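Local coordinates for melanin biosynthesis protein TyrA, putative (Shewanella oneidensis, PDB 2IIZ), which binds heme b and, as a member of the DyP-type (dye-decolorizing) peroxidase family, probably acts as a heme peroxidase, at residues R9-V14 and F300-D305; H21-M26 and V133-G138; A45-E50 and N120-M125; N61-I66 and F104-C109. All blocks are in the same frame, centred on the assembly; numbering follows the deposited sequence.

Contact 1 of 4, residues R9-V14 and F300-D305; sequences REQLGV and FAPSLD
Arg-9 meets Asp-305 twice over. Its backbone N reaches OD1 of Asp-305 at 2.8 Å, and its side chain, bent back at chi3 (-75°), brings NE to the same Asp-305 OD1 at 3.1 Å as a salt bridge. The two donors come to OD1 from opposite faces of the carboxylate, NE on the syn side; a weak bond from Arg-9 NH2 to Asp-305 OD2 adds little. CD2 of Leu-304 lies over one face of the guanidinium. The carbonyl O of Arg-9 takes the N-H of Leu-304 at 2.8 Å, almost in line with the C=O. Glu-10 passes close to Ser-303, which is the N-cap of helix 304-308, its OG bonded to Phe-306 N. Gln-11 extends its amide to Pro-302: NE2 gives a nearly straight bond to Pro-302 O at 2.8 Å, with that oxygen in the amide plane. A water bridges Gln-11 N and the same Pro-302 O, while Gln-11 OE1 accepts from Val-64 N on strand 61-67. Replacing Asp-305 with an alanine would probably leave Arg-9 N and its guanidinium without their carboxylate mate and set that side chain free to swing. The N-terminal loop is thus joined to the turn between strand 291-301 and helix 304-308 by directed polar bonds: the first turn of the helix lends it an N-H and a carboxylate, and Arg-9 returns a carbonyl and a positive charge.

Contact 2 of 4, residues H21-M26 and V133-G138; sequences HSVYLM and VEEERG
Ser-22 and Gly-138 pair closely at one end of this antiparallel strand pair. Gly-138 N gives a bond to Ser-22 O at 2.9 Å, and Ser-22 OG stands 3.1 Å from Gly-138 CA, where a side chain on the glycine would collide with it. OG, turned between the backbone N and carbonyl carbon (chi1 65°), donates to Tyr-24 OH, and the CE2 side of the Tyr-24 ring lies obliquely by Gly-138 N. Further along, Tyr-24 and Glu-136 exchange backbone bonds, and at the far end Val-133 and Glu-134 both face Met-26, a classic beta bulge. On the same face as Tyr-24 the outer ends are looser: Glu-134 and Glu-136 turn at chi2 and carry their carboxylates off from strand 21-29. The face of Val-23, Leu-25, Glu-135 and Arg-137 has Glu-135 CG alongside Leu-25 CD2, 3.6 Å away. Arg-137 grips Glu-135 OE2 side-on with NE and NH2, the latter at 3.0 Å. An alanine in place of Glu-135 would probably leave Arg-137 without this carboxylate, take away the methylene that packs on Leu-25 and remove the acceptor for Leu-251 N of the second subunit. Strand 130-139 is outermost in the chain's large sheet, and strand 21-29 bonds onward to strand 103-109. Helix 112-125 covers Val-23 through Leu-115, and its His-116 takes a bond from Arg-137 NH1.

Contact 3 of 4, residues A45-E50 and N120-M125; sequences AQYIYE and NEISQM
Tyr-47 of helix 34-54 reaches across to three residues of helix 112-125, and no hydrogen bond joins the two segments. The contacts sort into a selenium-aromatic approach, apolar packing and the touch of a phenol oxygen. In the first, the side chain of Met-125, a selenomethionine in this crystal, bends at chi3 (84°) and brings SE to 3.7 Å from Tyr-47 CD2. SE lies 4.3 Å from the ring centroid and 36° off the ring normal, an oblique Met-aromatic contact.

The apolar packing centres on Ile-122. Its CG1 comes in the plane of the Tyr-47 ring, against the CD2-CE2 edge, at 4.0 Å from CE2. Its CD1 goes on to Ile-48, touching both CG1 and CD1 of that residue at 3.8 Å, the two isoleucines crossing at about a right angle.

The last kind is the phenol oxygen: chi1 of 174° sends the Tyr-47 ring away from its own backbone N and across the gap, carrying OH out to the methylenes of Glu-121, 3.5 Å from CB. A bound sodium ion lies about 4 Å from the Tyr-47 side chain.

The segments run nearly antiparallel with axes 11.5 Å apart, so long side chains have to bridge the gap. Beneath them, Ile-48 and Ile-122 both rest on Leu-107 of strand 103-109. This is the helical layer of a ferredoxin-like alpha/beta half, consistent with the dimeric alpha-beta-barrel clan. With no hydrogen bond across these segments, the helices meet here mainly through apolar packing, and the fit of side chains sets their spacing.

Contact 4 of 4, residues N61-I66 and F104-C109; sequences NGFVAI and FVHLRC
Phe-63 and His-106 pair at the middle of this antiparallel strand pair, and both backbones are satisfied there: Phe-63 N gives to His-106 O and His-106 N to Phe-63 O, each at 2.8 Å. The same two-way exchange joins Ala-65 to Phe-104 and Asn-61 to Arg-108, where Arg-108 N reaches Asn-61 O at 2.7 Å, so six backbone bonds connect the strands. At Gly-62 and Val-64 the N-H groups point outward, that of Val-64 to Gln-11. The side-chain polar ends look beyond the pair. Arg-108 gives NH1 to Gln-244 OE1, NH2 to Glu-17 O and NE to Asn-19 OD1, which also receives Asn-61 ND2; all three guanidinium nitrogens are thus used inside the protein. Next to these, the aromatic side chains pack closely. With CG set between backbone N and carbonyl carbon (chi1 69°), the Phe-63 ring folds over His-106: CB of His-106 sits over its centre, 3.5 Å from the centroid, a CH-pi contact. The two rings are nearly parallel (4°) but slid so far that they barely overlap, while Phe-104 meets Phe-63 obliquely, its CE2 4.1 Å from Phe-63 CE1. On the opposite face Val-64 and Leu-107 pack under Ile-48. A buried arginine with three acceptors is likely to keep its charge; its side chain lies about 8 Å from that of heme-binding Arg-243, near the site without reaching the heme.

Contacts 1 and 4 are buried, contacts 2 and 3 partly so. Contacts 2 and 4 lie in the same large antiparallel sheet: strands 21-29 and 103-109 are neighbours, bonded through Val-23 with Leu-107 and Leu-25 with Val-105. Contact 2, also backbone-paired, stands at the chain's outer strand and adds a Glu-Arg bridge on the dimer side, whereas contact 4 hides aromatics. Contact 3 lies over one face of that sheet, Ile-48 packing on Val-64; it is largely apolar and touches the second subunit as well. Contact 1 touches contacts 3 and 4: Leu-304 packs on Ala-45 and Tyr-49, and Phe-300 continues the sheet at Ile-66. Its salt bridge and amide bonds suit a loop that lacks strand pairing.

Contact 1 of 4, residues R9-V14 and F300-D305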
# COMPACT_ATOMS: atom_id res chain seq x y z
N ARG A 9 -27.50 11.06 13.10
CA ARG A 9 -27.01 10.75 11.78
C ARG A 9 -25.87 9.75 11.88
O ARG A 9 -24.84 10.03 12.50
CB ARG A 9 -26.50 12.01 11.09
CG ARG A 9 -27.58 13.02 10.82
CD ARG A 9 -26.97 14.32 10.31
NE ARG A 9 -26.34 15.06 11.39
CZ ARG A 9 -25.56 16.13 11.23
NH1 ARG A 9 -25.29 16.61 10.02
NH2 ARG A 9 -25.05 16.72 12.31
N GLU A 10 -26.07 8.58 11.27
CA GLU A 10 -25.02 7.58 11.24
C GLU A 10 -23.86 8.09 10.40
O GLU A 10 -24.06 8.85 9.43
CB GLU A 10 -25.53 6.26 10.68
CG GLU A 10 -25.67 6.17 9.14
CD GLU A 10 -27.07 6.51 8.68
OE1 GLU A 10 -27.72 7.32 9.37
OE2 GLU A 10 -27.51 5.96 7.65
N GLN A 11 -22.65 7.69 10.77
CA GLN A 11 -21.48 7.96 9.94
C GLN A 11 -21.61 7.17 8.66
O GLN A 11 -22.05 6.02 8.66
CB GLN A 11 -20.20 7.59 10.68
CG GLN A 11 -19.94 8.49 11.86
CD GLN A 11 -18.63 8.21 12.52
OE1 GLN A 11 -17.58 8.40 11.92
NE2 GLN A 11 -18.68 7.76 13.76
N LEU A 12 -21.20 7.79 7.56
CA LEU A 12 -21.56 7.30 6.24
C LEU A 12 -20.75 6.08 5.83
O LEU A 12 -21.19 5.32 4.97
CB LEU A 12 -21.39 8.41 5.21
CG LEU A 12 -22.23 9.66 5.42
CD1 LEU A 12 -21.99 10.67 4.31
CD2 LEU A 12 -23.71 9.30 5.49
N GLY A 13 -19.59 5.88 6.44
CA GLY A 13 -18.70 4.78 6.02
C GLY A 13 -19.09 3.44 6.61
O GLY A 13 -18.53 2.42 6.25
N VAL A 14 -20.06 3.42 7.52
CA VAL A 14 -20.40 2.19 8.24
C VAL A 14 -21.10 1.23 7.32
O VAL A 14 -20.77 0.04 7.30
CB VAL A 14 -21.33 2.44 9.43
CG1 VAL A 14 -21.68 1.10 10.09
CG2 VAL A 14 -20.66 3.36 10.45
N PHE A 300 -17.04 0.81 19.22
CA PHE A 300 -18.35 1.38 18.90
C PHE A 300 -18.10 2.62 18.05
O PHE A 300 -17.29 3.47 18.41
CB PHE A 300 -19.18 1.73 20.15
CG PHE A 300 -20.66 1.97 19.88
CD1 PHE A 300 -21.54 0.91 19.71
CD2 PHE A 300 -21.16 3.26 19.79
CE1 PHE A 300 -22.89 1.14 19.46
CE2 PHE A 300 -22.50 3.49 19.53
CZ PHE A 300 -23.37 2.43 19.37
N ALA A 301 -18.80 2.68 16.92
CA ALA A 301 -18.78 3.82 16.03
C ALA A 301 -20.09 4.57 16.24
O ALA A 301 -21.14 4.16 15.73
CB ALA A 301 -18.66 3.37 14.59
N PRO A 302 -20.06 5.67 16.99
CA PRO A 302 -21.35 6.34 17.20
C PRO A 302 -21.84 7.11 15.97
O PRO A 302 -21.16 7.18 14.93
CB PRO A 302 -21.07 7.30 18.37
CG PRO A 302 -19.66 7.01 18.84
CD PRO A 302 -18.96 6.37 17.68
N SER A 303 -23.02 7.68 16.11
CA SER A 303 -23.55 8.64 15.17
C SER A 303 -22.70 9.87 15.27
O SER A 303 -21.99 10.08 16.26
CB SER A 303 -25.01 9.01 15.51
OG SER A 303 -25.10 9.74 16.72
N LEU A 304 -22.77 10.68 14.22
CA LEU A 304 -22.02 11.92 14.16
C LEU A 304 -22.49 12.80 15.30
O LEU A 304 -21.70 13.43 16.00
CB LEU A 304 -22.28 12.61 12.82
CG LEU A 304 -21.37 13.79 12.49
CD1 LEU A 304 -19.90 13.38 12.47
CD2 LEU A 304 -21.76 14.39 11.16
N ASP A 305 -23.80 12.83 15.49
CA ASP A 305 -24.42 13.73 16.45
C ASP A 305 -23.97 13.46 17.88
O ASP A 305 -23.74 14.40 18.63
CB ASP A 305 -25.94 13.67 16.32
CG ASP A 305 -26.41 14.18 14.98
OD1 ASP A 305 -26.33 13.44 13.98
OD2 ASP A 305 -26.85 15.34 14.94
O HOH W 1 -22.56 5.74 12.93

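Contact 2 of 4, residues H21-M26 and V133-G138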
# COMPACT_ATOMS: atom_id res chain seq x y z
N HIS A 21 -10.18 0.86 -2.51
CA HIS A 21 -9.07 1.03 -1.55
C HIS A 21 -9.56 1.49 -0.18
O HIS A 21 -10.66 2.01 -0.04
CB HIS A 21 -8.09 2.07 -2.03
CG HIS A 21 -7.45 1.81 -3.36
ND1 HIS A 21 -6.51 0.82 -3.56
CD2 HIS A 21 -7.58 2.44 -4.56
CE1 HIS A 21 -6.11 0.83 -4.82
NE2 HIS A 21 -6.74 1.81 -5.45
N SER A 22 -8.72 1.29 0.82
CA SER A 22 -9.04 1.66 2.19
C SER A 22 -7.78 1.80 3.05
O SER A 22 -6.73 1.23 2.74
CB SER A 22 -9.90 0.56 2.81
OG SER A 22 -9.12 -0.61 2.91
N VAL A 23 -7.92 2.56 4.14
CA VAL A 23 -6.87 2.71 5.16
C VAL A 23 -7.46 2.46 6.55
O VAL A 23 -8.59 2.89 6.87
CB VAL A 23 -6.27 4.09 5.12
CG1 VAL A 23 -5.13 4.25 6.13
CG2 VAL A 23 -5.75 4.39 3.71
N TYR A 24 -6.68 1.75 7.36
CA TYR A 24 -7.10 1.33 8.68
C TYR A 24 -6.05 1.81 9.70
O TYR A 24 -4.88 1.40 9.67
CB TYR A 24 -7.26 -0.19 8.73
CG TYR A 24 -8.09 -0.81 7.62
CD1 TYR A 24 -9.46 -0.58 7.53
CD2 TYR A 24 -7.51 -1.62 6.66
CE1 TYR A 24 -10.23 -1.16 6.50
CE2 TYR A 24 -8.26 -2.20 5.64
CZ TYR A 24 -9.60 -1.97 5.56
OH TYR A 24 -10.31 -2.54 4.54
N LEU A 25 -6.49 2.67 10.61
CA LEU A 25 -5.59 3.33 11.54
C LEU A 25 -6.08 3.13 12.94
O LEU A 25 -7.22 3.46 13.28
CB LEU A 25 -5.52 4.82 11.27
CG LEU A 25 -5.16 5.24 9.86
CD1 LEU A 25 -5.21 6.77 9.73
CD2 LEU A 25 -3.80 4.71 9.47
N MSE A 26 -5.17 2.58 13.74
CA MSE A 26 -5.38 2.25 15.13
C MSE A 26 -4.51 3.16 15.95
O MSE A 26 -3.29 3.20 15.74
CB MSE A 26 -4.96 0.82 15.33
CG MSE A 26 -5.82 -0.11 14.53
SE MSE A 26 -7.60 -0.03 15.30
CE MSE A 26 -8.36 -1.39 14.13
N VAL A 133 -0.49 3.32 16.29
CA VAL A 133 -0.00 2.00 16.69
C VAL A 133 0.03 0.98 15.53
O VAL A 133 0.96 0.20 15.40
CB VAL A 133 -0.86 1.44 17.84
CG1 VAL A 133 -0.31 0.11 18.32
CG2 VAL A 133 -0.88 2.44 19.01
N GLU A 134 -1.01 1.00 14.69
CA GLU A 134 -1.08 0.14 13.52
C GLU A 134 -1.66 0.91 12.32
O GLU A 134 -2.61 1.69 12.47
CB GLU A 134 -1.96 -1.08 13.81
CG GLU A 134 -1.54 -1.91 15.02
CD GLU A 134 -0.31 -2.76 14.78
OE1 GLU A 134 0.09 -2.92 13.61
OE2 GLU A 134 0.26 -3.28 15.76
N GLU A 135 -1.07 0.69 11.15
CA GLU A 135 -1.63 1.17 9.91
C GLU A 135 -1.60 0.04 8.90
O GLU A 135 -0.59 -0.66 8.78
CB GLU A 135 -0.84 2.35 9.37
CG GLU A 135 -1.25 2.70 7.94
CD GLU A 135 -0.68 4.00 7.41
OE1 GLU A 135 0.32 4.53 7.99
OE2 GLU A 135 -1.25 4.50 6.39
N GLU A 136 -2.70 -0.14 8.18
CA GLU A 136 -2.75 -1.11 7.08
C GLU A 136 -3.58 -0.53 5.95
O GLU A 136 -4.42 0.34 6.18
CB GLU A 136 -3.37 -2.44 7.54
CG GLU A 136 -2.63 -3.16 8.68
CD GLU A 136 -1.27 -3.75 8.28
OE1 GLU A 136 -0.98 -3.80 7.07
OE2 GLU A 136 -0.50 -4.15 9.19
N ARG A 137 -3.33 -1.01 4.73
CA ARG A 137 -4.06 -0.57 3.54
C ARG A 137 -4.74 -1.75 2.87
O ARG A 137 -4.10 -2.76 2.56
CB ARG A 137 -3.11 0.17 2.57
CG ARG A 137 -2.46 1.39 3.26
CD ARG A 137 -2.05 2.59 2.37
NE ARG A 137 -1.73 3.73 3.24
CZ ARG A 137 -1.40 4.96 2.84
NH1 ARG A 137 -1.33 5.29 1.54
NH2 ARG A 137 -1.13 5.89 3.77
N GLY A 138 -6.05 -1.60 2.67
CA GLY A 138 -6.89 -2.62 2.04
C GLY A 138 -7.03 -2.36 0.56
O GLY A 138 -6.87 -1.21 0.08
O HOH W 2 -4.99 0.12 -1.41

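Contact 3 of 4, residues A45-E50 and N120-M125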
# COMPACT_ATOMS: atom_id res chain seq x y z
N ALA A 45 -14.49 13.34 12.97
CA ALA A 45 -15.73 12.70 12.54
C ALA A 45 -16.47 13.55 11.50
O ALA A 45 -16.97 13.05 10.49
CB ALA A 45 -16.61 12.48 13.74
N GLN A 46 -16.54 14.84 11.77
CA GLN A 46 -17.22 15.78 10.91
C GLN A 46 -16.54 15.88 9.56
O GLN A 46 -17.19 15.82 8.52
CB GLN A 46 -17.16 17.14 11.56
CG GLN A 46 -17.95 18.23 10.87
CD GLN A 46 -17.78 19.55 11.57
OE1 GLN A 46 -18.73 20.10 12.11
NE2 GLN A 46 -16.54 20.06 11.57
N TYR A 47 -15.22 16.03 9.59
CA TYR A 47 -14.39 16.15 8.39
C TYR A 47 -14.62 14.95 7.50
O TYR A 47 -14.90 15.10 6.32
CB TYR A 47 -12.93 16.28 8.85
CG TYR A 47 -11.85 16.27 7.80
CD1 TYR A 47 -11.78 17.23 6.80
CD2 TYR A 47 -10.84 15.30 7.84
CE1 TYR A 47 -10.75 17.20 5.84
CE2 TYR A 47 -9.82 15.26 6.91
CZ TYR A 47 -9.77 16.20 5.92
OH TYR A 47 -8.72 16.12 5.01
N ILE A 48 -14.51 13.76 8.09
CA ILE A 48 -14.75 12.50 7.37
C ILE A 48 -16.12 12.44 6.68
O ILE A 48 -16.25 11.88 5.58
CB ILE A 48 -14.59 11.28 8.32
CG1 ILE A 48 -13.12 11.09 8.66
CG2 ILE A 48 -15.12 10.00 7.67
CD1 ILE A 48 -12.83 10.01 9.71
N TYR A 49 -17.12 13.01 7.34
CA TYR A 49 -18.48 13.08 6.79
C TYR A 49 -18.49 14.03 5.61
O TYR A 49 -18.88 13.67 4.51
CB TYR A 49 -19.41 13.59 7.89
CG TYR A 49 -20.89 13.55 7.63
CD1 TYR A 49 -21.54 14.61 7.02
CD2 TYR A 49 -21.65 12.45 8.03
CE1 TYR A 49 -22.93 14.58 6.81
CE2 TYR A 49 -23.03 12.40 7.82
CZ TYR A 49 -23.66 13.46 7.21
OH TYR A 49 -25.02 13.39 7.01
N GLU A 50 -18.04 15.25 5.85
CA GLU A 50 -17.96 16.29 4.83
C GLU A 50 -17.21 15.85 3.55
O GLU A 50 -17.53 16.32 2.45
CB GLU A 50 -17.28 17.53 5.44
CG GLU A 50 -18.18 18.22 6.51
CD GLU A 50 -17.50 19.38 7.26
OE1 GLU A 50 -16.25 19.47 7.29
OE2 GLU A 50 -18.25 20.21 7.84
N ASN A 120 -2.89 11.44 6.23
CA ASN A 120 -1.93 12.44 6.66
C ASN A 120 -2.71 13.53 7.41
O ASN A 120 -2.37 13.87 8.54
CB ASN A 120 -1.16 13.04 5.46
CG ASN A 120 0.02 12.17 4.98
OD1 ASN A 120 0.52 11.30 5.69
ND2 ASN A 120 0.46 12.42 3.75
N GLU A 121 -3.76 14.07 6.78
CA GLU A 121 -4.51 15.16 7.41
C GLU A 121 -5.08 14.78 8.78
O GLU A 121 -4.96 15.54 9.74
CB GLU A 121 -5.60 15.72 6.49
CG GLU A 121 -5.21 17.07 5.87
CD GLU A 121 -4.83 18.12 6.94
OE1 GLU A 121 -5.41 18.07 8.06
OE2 GLU A 121 -3.96 18.98 6.66
N ILE A 122 -5.71 13.62 8.86
CA ILE A 122 -6.31 13.20 10.12
C ILE A 122 -5.27 13.02 11.23
O ILE A 122 -5.50 13.40 12.38
CB ILE A 122 -7.17 11.93 9.92
CG1 ILE A 122 -8.52 12.38 9.34
CG2 ILE A 122 -7.39 11.19 11.22
CD1 ILE A 122 -9.36 11.28 8.80
N SER A 123 -4.12 12.46 10.87
CA SER A 123 -2.99 12.32 11.79
C SER A 123 -2.57 13.67 12.39
O SER A 123 -2.26 13.78 13.59
CB SER A 123 -1.81 11.68 11.04
OG SER A 123 -0.60 11.84 11.74
N GLN A 124 -2.56 14.71 11.56
CA GLN A 124 -2.20 16.03 12.02
C GLN A 124 -3.29 16.60 12.92
O GLN A 124 -3.01 17.38 13.82
CB GLN A 124 -1.94 16.95 10.84
CG GLN A 124 -0.73 16.52 10.05
CD GLN A 124 -0.39 17.49 8.94
OE1 GLN A 124 -0.33 18.70 9.16
NE2 GLN A 124 -0.15 16.96 7.73
N MSE A 125 -4.53 16.20 12.68
CA MSE A 125 -5.62 16.65 13.53
C MSE A 125 -5.46 16.16 14.97
O MSE A 125 -5.81 16.87 15.91
CB MSE A 125 -6.98 16.25 12.93
CG MSE A 125 -7.30 17.05 11.66
SE MSE A 125 -8.93 16.54 10.74
CE MSE A 125 -10.14 17.54 11.75

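Contact 4 of 4, residues N61-I66 and F104-C109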
# COMPACT_ATOMS: atom_id res chain seq x y z
N ASN A 61 -15.61 7.63 1.65
CA ASN A 61 -16.39 7.50 2.88
C ASN A 61 -15.54 6.88 3.96
O ASN A 61 -14.47 6.34 3.68
CB ASN A 61 -17.62 6.66 2.66
CG ASN A 61 -17.27 5.24 2.36
OD1 ASN A 61 -16.99 4.44 3.27
ND2 ASN A 61 -17.29 4.90 1.07
N GLY A 62 -16.04 6.97 5.20
CA GLY A 62 -15.22 6.71 6.37
C GLY A 62 -15.97 6.78 7.69
O GLY A 62 -17.10 7.25 7.77
N PHE A 63 -15.32 6.28 8.74
CA PHE A 63 -15.83 6.44 10.07
C PHE A 63 -14.73 6.43 11.11
O PHE A 63 -13.65 5.91 10.87
CB PHE A 63 -16.96 5.42 10.38
CG PHE A 63 -16.52 3.99 10.50
CD1 PHE A 63 -15.83 3.54 11.61
CD2 PHE A 63 -16.81 3.09 9.50
CE1 PHE A 63 -15.43 2.19 11.72
CE2 PHE A 63 -16.42 1.76 9.60
CZ PHE A 63 -15.72 1.32 10.72
N VAL A 64 -15.02 7.05 12.26
CA VAL A 64 -14.24 6.93 13.49
C VAL A 64 -15.02 6.14 14.53
O VAL A 64 -16.18 6.47 14.83
CB VAL A 64 -13.95 8.29 14.14
CG1 VAL A 64 -12.86 8.15 15.22
CG2 VAL A 64 -13.51 9.30 13.10
N ALA A 65 -14.38 5.10 15.07
CA ALA A 65 -14.92 4.26 16.13
C ALA A 65 -13.96 4.21 17.29
O ALA A 65 -12.77 4.51 17.15
CB ALA A 65 -15.16 2.87 15.63
N ILE A 66 -14.50 3.83 18.45
CA ILE A 66 -13.87 4.01 19.76
C ILE A 66 -13.78 2.68 20.51
O ILE A 66 -14.77 1.95 20.61
CB ILE A 66 -14.72 5.02 20.56
CG1 ILE A 66 -14.59 6.40 19.93
CG2 ILE A 66 -14.31 5.07 22.02
CD1 ILE A 66 -15.80 7.22 20.12
N PHE A 104 -10.12 3.78 16.32
CA PHE A 104 -10.02 3.21 14.99
C PHE A 104 -10.59 4.23 14.00
O PHE A 104 -11.72 4.74 14.19
CB PHE A 104 -10.79 1.89 14.95
CG PHE A 104 -10.85 1.23 13.59
CD1 PHE A 104 -9.77 1.25 12.71
CD2 PHE A 104 -11.99 0.55 13.20
CE1 PHE A 104 -9.85 0.63 11.48
CE2 PHE A 104 -12.07 -0.07 11.98
CZ PHE A 104 -10.98 -0.03 11.11
N VAL A 105 -9.80 4.53 12.97
CA VAL A 105 -10.22 5.37 11.88
C VAL A 105 -10.21 4.52 10.62
O VAL A 105 -9.15 4.04 10.15
CB VAL A 105 -9.28 6.59 11.70
CG1 VAL A 105 -9.67 7.40 10.49
CG2 VAL A 105 -9.31 7.48 12.92
N HIS A 106 -11.41 4.35 10.08
CA HIS A 106 -11.66 3.52 8.91
C HIS A 106 -11.95 4.41 7.74
O HIS A 106 -12.96 5.11 7.73
CB HIS A 106 -12.89 2.69 9.20
CG HIS A 106 -13.31 1.81 8.08
ND1 HIS A 106 -12.97 0.48 8.01
CD2 HIS A 106 -14.07 2.07 6.99
CE1 HIS A 106 -13.49 -0.05 6.92
NE2 HIS A 106 -14.16 0.89 6.28
N LEU A 107 -11.06 4.38 6.75
CA LEU A 107 -11.16 5.28 5.60
C LEU A 107 -11.24 4.54 4.28
O LEU A 107 -10.52 3.55 4.07
CB LEU A 107 -9.97 6.25 5.54
CG LEU A 107 -9.66 7.00 6.83
CD1 LEU A 107 -8.41 7.87 6.65
CD2 LEU A 107 -10.84 7.85 7.28
N ARG A 108 -12.11 5.02 3.39
CA ARG A 108 -12.33 4.33 2.11
C ARG A 108 -12.51 5.24 0.91
O ARG A 108 -13.00 6.35 1.04
CB ARG A 108 -13.50 3.36 2.24
CG ARG A 108 -12.99 1.95 2.41
CD ARG A 108 -13.95 1.06 3.03
NE ARG A 108 -15.10 0.81 2.19
CZ ARG A 108 -15.95 -0.21 2.36
NH1 ARG A 108 -15.77 -1.10 3.32
NH2 ARG A 108 -16.97 -0.32 1.54
N CYS A 109 -12.09 4.74 -0.26
CA CYS A 109 -12.16 5.52 -1.51
C CYS A 109 -11.74 4.65 -2.70
O CYS A 109 -10.98 3.68 -2.54
CB CYS A 109 -11.20 6.72 -1.41
SG CYS A 109 -11.41 8.00 -2.67